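Local coordinates for protein yciO (Escherichia coli, PDB 1K7J) that is of unknown function but belongs to the SUA5 family of putative translation factors and may bind double-stranded RNA, at residues M1-Q13 with K161-G174. Sequence-based numbering, arbitrary orientation.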
loop_
_atom_site.group_PDB
_atom_site.type_symbol
_atom_site.label_atom_id
_atom_site.label_comp_id
_atom_site.label_asym_id
_atom_site.label_seq_id
_atom_site.Cartn_x
_atom_site.Cartn_y
_atom_site.Cartn_z
HETATM N N MSE A 1 -22.280 0.927 -8.161
HETATM C CA MSE A 1 -21.587 -0.354 -7.840
HETATM C C MSE A 1 -20.159 -0.321 -8.381
HETATM O O MSE A 1 -19.902 0.229 -9.452
HETATM C CB MSE A 1 -22.341 -1.534 -8.460
HETATM C CG MSE A 1 -22.242 -2.828 -7.656
HETATM SE SE MSE A 1 -23.560 -2.916 -6.227
HETATM C CE MSE A 1 -23.054 -1.356 -5.223
ATOM N N SER A 2 -19.231 -0.914 -7.637
ATOM C CA SER A 2 -17.834 -0.945 -8.044
ATOM C C SER A 2 -17.628 -1.671 -9.366
ATOM O O SER A 2 -18.329 -2.635 -9.673
ATOM C CB SER A 2 -16.991 -1.641 -6.971
ATOM O OG SER A 2 -15.636 -1.756 -7.374
ATOM N N GLN A 3 -16.675 -1.190 -10.154
ATOM C CA GLN A 3 -16.342 -1.858 -11.401
ATOM C C GLN A 3 -15.485 -3.039 -10.956
ATOM O O GLN A 3 -14.924 -3.017 -9.856
ATOM C CB GLN A 3 -15.552 -0.929 -12.322
ATOM C CG GLN A 3 -16.436 -0.006 -13.146
ATOM C CD GLN A 3 -15.641 0.908 -14.058
ATOM O OE1 GLN A 3 -15.226 1.996 -13.660
ATOM N NE2 GLN A 3 -15.414 0.463 -15.287
ATOM N N PHE A 4 -15.388 -4.066 -11.792
ATOM C CA PHE A 4 -14.622 -5.262 -11.451
ATOM C C PHE A 4 -13.793 -5.685 -12.665
ATOM O O PHE A 4 -14.344 -6.074 -13.698
ATOM C CB PHE A 4 -15.599 -6.375 -11.035
ATOM C CG PHE A 4 -14.954 -7.538 -10.328
ATOM C CD1 PHE A 4 -14.644 -8.707 -11.015
ATOM C CD2 PHE A 4 -14.673 -7.470 -8.967
ATOM C CE1 PHE A 4 -14.068 -9.793 -10.354
ATOM C CE2 PHE A 4 -14.095 -8.551 -8.299
ATOM C CZ PHE A 4 -13.793 -9.713 -8.993
ATOM N N PHE A 5 -12.471 -5.594 -12.540
ATOM C CA PHE A 5 -11.566 -5.948 -13.631
ATOM C C PHE A 5 -10.826 -7.251 -13.388
ATOM O O PHE A 5 -10.277 -7.465 -12.312
ATOM C CB PHE A 5 -10.478 -4.883 -13.831
ATOM C CG PHE A 5 -10.971 -3.557 -14.339
ATOM C CD1 PHE A 5 -12.293 -3.366 -14.725
ATOM C CD2 PHE A 5 -10.084 -2.488 -14.435
ATOM C CE1 PHE A 5 -12.721 -2.124 -15.199
ATOM C CE2 PHE A 5 -10.501 -1.249 -14.905
ATOM C CZ PHE A 5 -11.823 -1.067 -15.287
ATOM N N TYR A 6 -10.793 -8.111 -14.398
ATOM C CA TYR A 6 -10.049 -9.359 -14.309
ATOM C C TYR A 6 -8.736 -9.059 -15.011
ATOM O O TYR A 6 -8.697 -8.945 -16.235
ATOM C CB TYR A 6 -10.773 -10.480 -15.047
ATOM C CG TYR A 6 -11.917 -11.082 -14.277
ATOM C CD1 TYR A 6 -11.689 -12.036 -13.284
ATOM C CD2 TYR A 6 -13.231 -10.710 -14.547
ATOM C CE1 TYR A 6 -12.746 -12.608 -12.582
ATOM C CE2 TYR A 6 -14.294 -11.274 -13.851
ATOM C CZ TYR A 6 -14.045 -12.223 -12.872
ATOM O OH TYR A 6 -15.099 -12.795 -12.201
ATOM N N ILE A 7 -7.664 -8.909 -14.242
ATOM C CA ILE A 7 -6.365 -8.614 -14.830
ATOM C C ILE A 7 -5.386 -9.763 -14.604
ATOM O O ILE A 7 -5.245 -10.258 -13.485
ATOM C CB ILE A 7 -5.780 -7.303 -14.241
ATOM C CG1 ILE A 7 -6.751 -6.145 -14.503
ATOM C CG2 ILE A 7 -4.416 -7.009 -14.856
ATOM C CD1 ILE A 7 -6.241 -4.782 -14.052
ATOM N N HIS A 8 -4.727 -10.199 -15.675
ATOM C CA HIS A 8 -3.752 -11.284 -15.585
ATOM C C HIS A 8 -2.670 -10.836 -14.607
ATOM O O HIS A 8 -2.049 -9.796 -14.794
ATOM C CB HIS A 8 -3.160 -11.557 -16.968
ATOM C CG HIS A 8 -4.163 -12.067 -17.956
ATOM N ND1 HIS A 8 -3.978 -11.984 -19.319
ATOM C CD2 HIS A 8 -5.360 -12.673 -17.775
ATOM C CE1 HIS A 8 -5.018 -12.515 -19.936
ATOM N NE2 HIS A 8 -5.871 -12.941 -19.023
ATOM N N PRO A 9 -2.429 -11.623 -13.547
ATOM C CA PRO A 9 -1.418 -11.266 -12.544
ATOM C C PRO A 9 0.042 -11.325 -12.970
ATOM O O PRO A 9 0.882 -10.618 -12.403
ATOM C CB PRO A 9 -1.728 -12.225 -11.403
ATOM C CG PRO A 9 -2.155 -13.454 -12.133
ATOM C CD PRO A 9 -3.081 -12.898 -13.201
ATOM N N ASP A 10 0.345 -12.168 -13.952
ATOM C CA ASP A 10 1.713 -12.322 -14.438
ATOM C C ASP A 10 2.049 -11.369 -15.579
ATOM O O ASP A 10 3.183 -10.905 -15.701
ATOM C CB ASP A 10 1.950 -13.767 -14.894
ATOM C CG ASP A 10 0.798 -14.319 -15.723
ATOM O OD1 ASP A 10 0.109 -13.531 -16.406
ATOM O OD2 ASP A 10 0.585 -15.551 -15.700
ATOM N N ASN A 11 1.053 -11.079 -16.408
ATOM C CA ASN A 11 1.233 -10.194 -17.552
ATOM C C ASN A 11 -0.018 -9.328 -17.665
ATOM O O ASN A 11 -0.878 -9.558 -18.515
ATOM C CB ASN A 11 1.417 -11.031 -18.818
ATOM C CG ASN A 11 1.799 -10.194 -20.015
ATOM O OD1 ASN A 11 2.803 -9.485 -19.993
ATOM N ND2 ASN A 11 1.000 -10.275 -21.074
ATOM N N PRO A 12 -0.132 -8.310 -16.798
ATOM C CA PRO A 12 -1.289 -7.409 -16.793
ATOM C C PRO A 12 -1.582 -6.673 -18.097
ATOM O O PRO A 12 -0.688 -6.091 -18.714
ATOM C CB PRO A 12 -0.985 -6.459 -15.632
ATOM C CG PRO A 12 0.513 -6.449 -15.578
ATOM C CD PRO A 12 0.869 -7.893 -15.800
ATOM N N GLN A 13 -2.847 -6.709 -18.504
ATOM C CA GLN A 13 -3.275 -6.040 -19.727
ATOM C C GLN A 13 -3.161 -4.537 -19.504
ATOM O O GLN A 13 -3.796 -3.984 -18.607
ATOM C CB GLN A 13 -4.724 -6.414 -20.071
ATOM C CG GLN A 13 -4.952 -7.908 -20.298
ATOM C CD GLN A 13 -5.457 -8.632 -19.061
ATOM O OE1 GLN A 13 -4.950 -8.432 -17.958
ATOM N NE2 GLN A 13 -6.457 -9.492 -19.246
ATOM N N LYS A 161 -15.434 -8.544 -3.385
ATOM C CA LYS A 161 -16.523 -7.969 -4.167
ATOM C C LYS A 161 -17.819 -8.020 -3.359
ATOM O O LYS A 161 -18.562 -7.041 -3.300
ATOM C CB LYS A 161 -16.683 -8.741 -5.481
ATOM C CG LYS A 161 -17.765 -8.210 -6.418
ATOM C CD LYS A 161 -17.716 -8.952 -7.752
ATOM C CE LYS A 161 -18.742 -8.427 -8.749
ATOM N NZ LYS A 161 -20.143 -8.737 -8.350
ATOM N N ASP A 162 -18.081 -9.159 -2.721
ATOM C CA ASP A 162 -19.298 -9.309 -1.925
ATOM C C ASP A 162 -19.345 -8.323 -0.765
ATOM O O ASP A 162 -20.405 -7.792 -0.431
ATOM C CB ASP A 162 -19.415 -10.730 -1.361
ATOM C CG ASP A 162 -19.587 -11.784 -2.438
ATOM O OD1 ASP A 162 -20.160 -11.467 -3.504
ATOM O OD2 ASP A 162 -19.165 -12.939 -2.209
ATOM N N ARG A 163 -18.192 -8.076 -0.154
ATOM C CA ARG A 163 -18.113 -7.179 0.989
ATOM C C ARG A 163 -18.018 -5.687 0.695
ATOM O O ARG A 163 -18.614 -4.877 1.411
ATOM C CB ARG A 163 -16.923 -7.565 1.878
ATOM C CG ARG A 163 -16.721 -6.631 3.073
ATOM C CD ARG A 163 -15.391 -6.882 3.778
ATOM N NE ARG A 163 -15.279 -8.251 4.277
ATOM C CZ ARG A 163 -16.058 -8.775 5.218
ATOM N NH1 ARG A 163 -17.022 -8.046 5.773
ATOM N NH2 ARG A 163 -15.866 -10.026 5.619
ATOM N N LEU A 164 -17.292 -5.316 -0.355
ATOM C CA LEU A 164 -17.082 -3.898 -0.637
ATOM C C LEU A 164 -17.526 -3.299 -1.965
ATOM O O LEU A 164 -17.225 -2.136 -2.229
ATOM C CB LEU A 164 -15.595 -3.582 -0.452
ATOM C CG LEU A 164 -14.995 -3.884 0.921
ATOM C CD1 LEU A 164 -13.475 -3.752 0.864
ATOM C CD2 LEU A 164 -15.586 -2.938 1.951
ATOM N N GLU A 165 -18.240 -4.046 -2.795
ATOM C CA GLU A 165 -18.628 -3.483 -4.082
ATOM C C GLU A 165 -19.499 -2.229 -3.986
ATOM O O GLU A 165 -19.624 -1.488 -4.958
ATOM C CB GLU A 165 -19.305 -4.543 -4.952
ATOM C CG GLU A 165 -20.699 -4.941 -4.534
ATOM C CD GLU A 165 -21.236 -6.056 -5.406
ATOM O OE1 GLU A 165 -20.964 -6.031 -6.626
ATOM O OE2 GLU A 165 -21.929 -6.952 -4.882
ATOM N N LYS A 166 -20.090 -1.983 -2.819
ATOM C CA LYS A 166 -20.918 -0.792 -2.634
ATOM C C LYS A 166 -20.115 0.351 -2.021
ATOM O O LYS A 166 -20.601 1.479 -1.934
ATOM C CB LYS A 166 -22.111 -1.083 -1.714
ATOM C CG LYS A 166 -23.052 -2.169 -2.191
ATOM C CD LYS A 166 -24.337 -2.188 -1.366
ATOM C CE LYS A 166 -24.058 -2.438 0.111
ATOM N NZ LYS A 166 -25.311 -2.433 0.926
ATOM N N GLN A 167 -18.882 0.067 -1.606
ATOM C CA GLN A 167 -18.056 1.085 -0.965
ATOM C C GLN A 167 -16.808 1.540 -1.716
ATOM O O GLN A 167 -16.178 2.525 -1.329
ATOM C CB GLN A 167 -17.659 0.610 0.435
ATOM C CG GLN A 167 -18.845 0.223 1.306
ATOM C CD GLN A 167 -19.915 1.298 1.348
ATOM O OE1 GLN A 167 -19.647 2.449 1.700
ATOM N NE2 GLN A 167 -21.140 0.925 0.990
ATOM N N VAL A 168 -16.441 0.829 -2.778
ATOM C CA VAL A 168 -15.272 1.210 -3.561
ATOM C C VAL A 168 -15.667 1.389 -5.023
ATOM O O VAL A 168 -16.734 0.946 -5.447
ATOM C CB VAL A 168 -14.138 0.165 -3.443
ATOM C CG1 VAL A 168 -13.699 0.047 -1.990
ATOM C CG2 VAL A 168 -14.600 -1.180 -3.976
ATOM N N ASP A 169 -14.799 2.036 -5.792
ATOM C CA ASP A 169 -15.087 2.315 -7.192
ATOM C C ASP A 169 -14.560 1.276 -8.176
ATOM O O ASP A 169 -15.084 1.129 -9.282
ATOM C CB ASP A 169 -14.553 3.705 -7.530
ATOM C CG ASP A 169 -15.068 4.758 -6.568
ATOM O OD1 ASP A 169 -16.306 4.852 -6.412
ATOM O OD2 ASP A 169 -14.252 5.480 -5.962
ATOM N N LEU A 170 -13.525 0.553 -7.770
ATOM C CA LEU A 170 -12.950 -0.475 -8.618
ATOM C C LEU A 170 -12.291 -1.547 -7.780
ATOM O O LEU A 170 -11.674 -1.257 -6.759
ATOM C CB LEU A 170 -11.895 0.118 -9.558
ATOM C CG LEU A 170 -11.068 -0.913 -10.343
ATOM C CD1 LEU A 170 -11.961 -1.644 -11.339
ATOM C CD2 LEU A 170 -9.920 -0.219 -11.063
ATOM N N ILE A 171 -12.453 -2.791 -8.210
ATOM C CA ILE A 171 -11.818 -3.916 -7.552
ATOM C C ILE A 171 -11.099 -4.652 -8.665
ATOM O O ILE A 171 -11.714 -5.042 -9.659
ATOM C CB ILE A 171 -12.831 -4.868 -6.896
ATOM C CG1 ILE A 171 -13.519 -4.166 -5.722
ATOM C CG2 ILE A 171 -12.113 -6.133 -6.419
ATOM C CD1 ILE A 171 -14.654 -4.965 -5.099
ATOM N N ILE A 172 -9.788 -4.798 -8.518
ATOM C CA ILE A 172 -9.001 -5.505 -9.513
ATOM C C ILE A 172 -8.776 -6.924 -9.032
ATOM O O ILE A 172 -8.145 -7.145 -8.003
ATOM C CB ILE A 172 -7.621 -4.842 -9.737
ATOM C CG1 ILE A 172 -7.800 -3.459 -10.367
ATOM C CG2 ILE A 172 -6.758 -5.722 -10.635
ATOM C CD1 ILE A 172 -6.506 -2.665 -10.480
ATOM N N HIS A 173 -9.323 -7.879 -9.771
ATOM C CA HIS A 173 -9.162 -9.289 -9.462
ATOM C C HIS A 173 -7.781 -9.670 -9.984
ATOM O O HIS A 173 -7.547 -9.666 -11.194
ATOM C CB HIS A 173 -10.250 -10.093 -10.183
ATOM C CG HIS A 173 -10.166 -11.575 -9.978
ATOM N ND1 HIS A 173 -9.018 -12.299 -10.218
ATOM C CD2 HIS A 173 -11.111 -12.474 -9.612
ATOM C CE1 HIS A 173 -9.261 -13.582 -10.012
ATOM N NE2 HIS A 173 -10.522 -13.716 -9.645
ATOM N N GLY A 174 -6.863 -9.975 -9.071
ATOM C CA GLY A 174 -5.520 -10.355 -9.466
ATOM C C GLY A 174 -5.172 -11.727 -8.930
ATOM O O GLY A 174 -4.009 -12.026 -8.664
HETATM O O HOH W 1 -18.787 -5.125 -8.894
HETATM O O HOH W 2 -15.893 2.992 -11.164
#
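F4 and F5 of strand 3-6 pack against I171 and L170 of strand 170-173. The two strands run parallel, and 3-6 forms an outer edge of the large mixed sheet of this YrdC-like fold. Q3 N bonds D169 O and Q3 O takes I171 N; F5 N bonds I171 O and F5 O takes H173 N; I7 N bonds H173 O. F4, Y6, I171 and H173 lie on one face of the sheet, Q3, F5, L170 and I172 on the other.

On the side facing helix 157-164, F4 can be followed outward. From CB, chi1 of -165° turns CG away from the backbone N and carries the ring alongside I171 and against the K161 chain, which crosses it at about a right angle. K161 CD lies over one face of the ring, offset toward the rim, 3.6 Å from CD2. CE2 meets I171 CG2 at 3.6 Å. CE1 and CZ reach H173, with CZ 3.8 Å from its CB. CE1 also lies over the Y6 ring. Y6 CE1 comes within 3.4 Å of H173 CD2, with the two rings oblique, their planes 42° apart. F4, Y6 and H173 thus form an aromatic cluster. An alanine here in place of F4 would remove the ring, and would probably open a gap between K161 CD, I171 CG2 and H173 CB.

On the side facing helix 14-25, L170 CD1 stands over the centre of the F5 ring, 3.6 Å from its centroid. Further along, I7 CD1 touches I172 CG2.

At the start of the strand, S2 N bonds E165 O at 2.8 Å. Q3 O is gripped twice, by S2 OG and I171 N, which approach from opposite faces of its carbonyl plane.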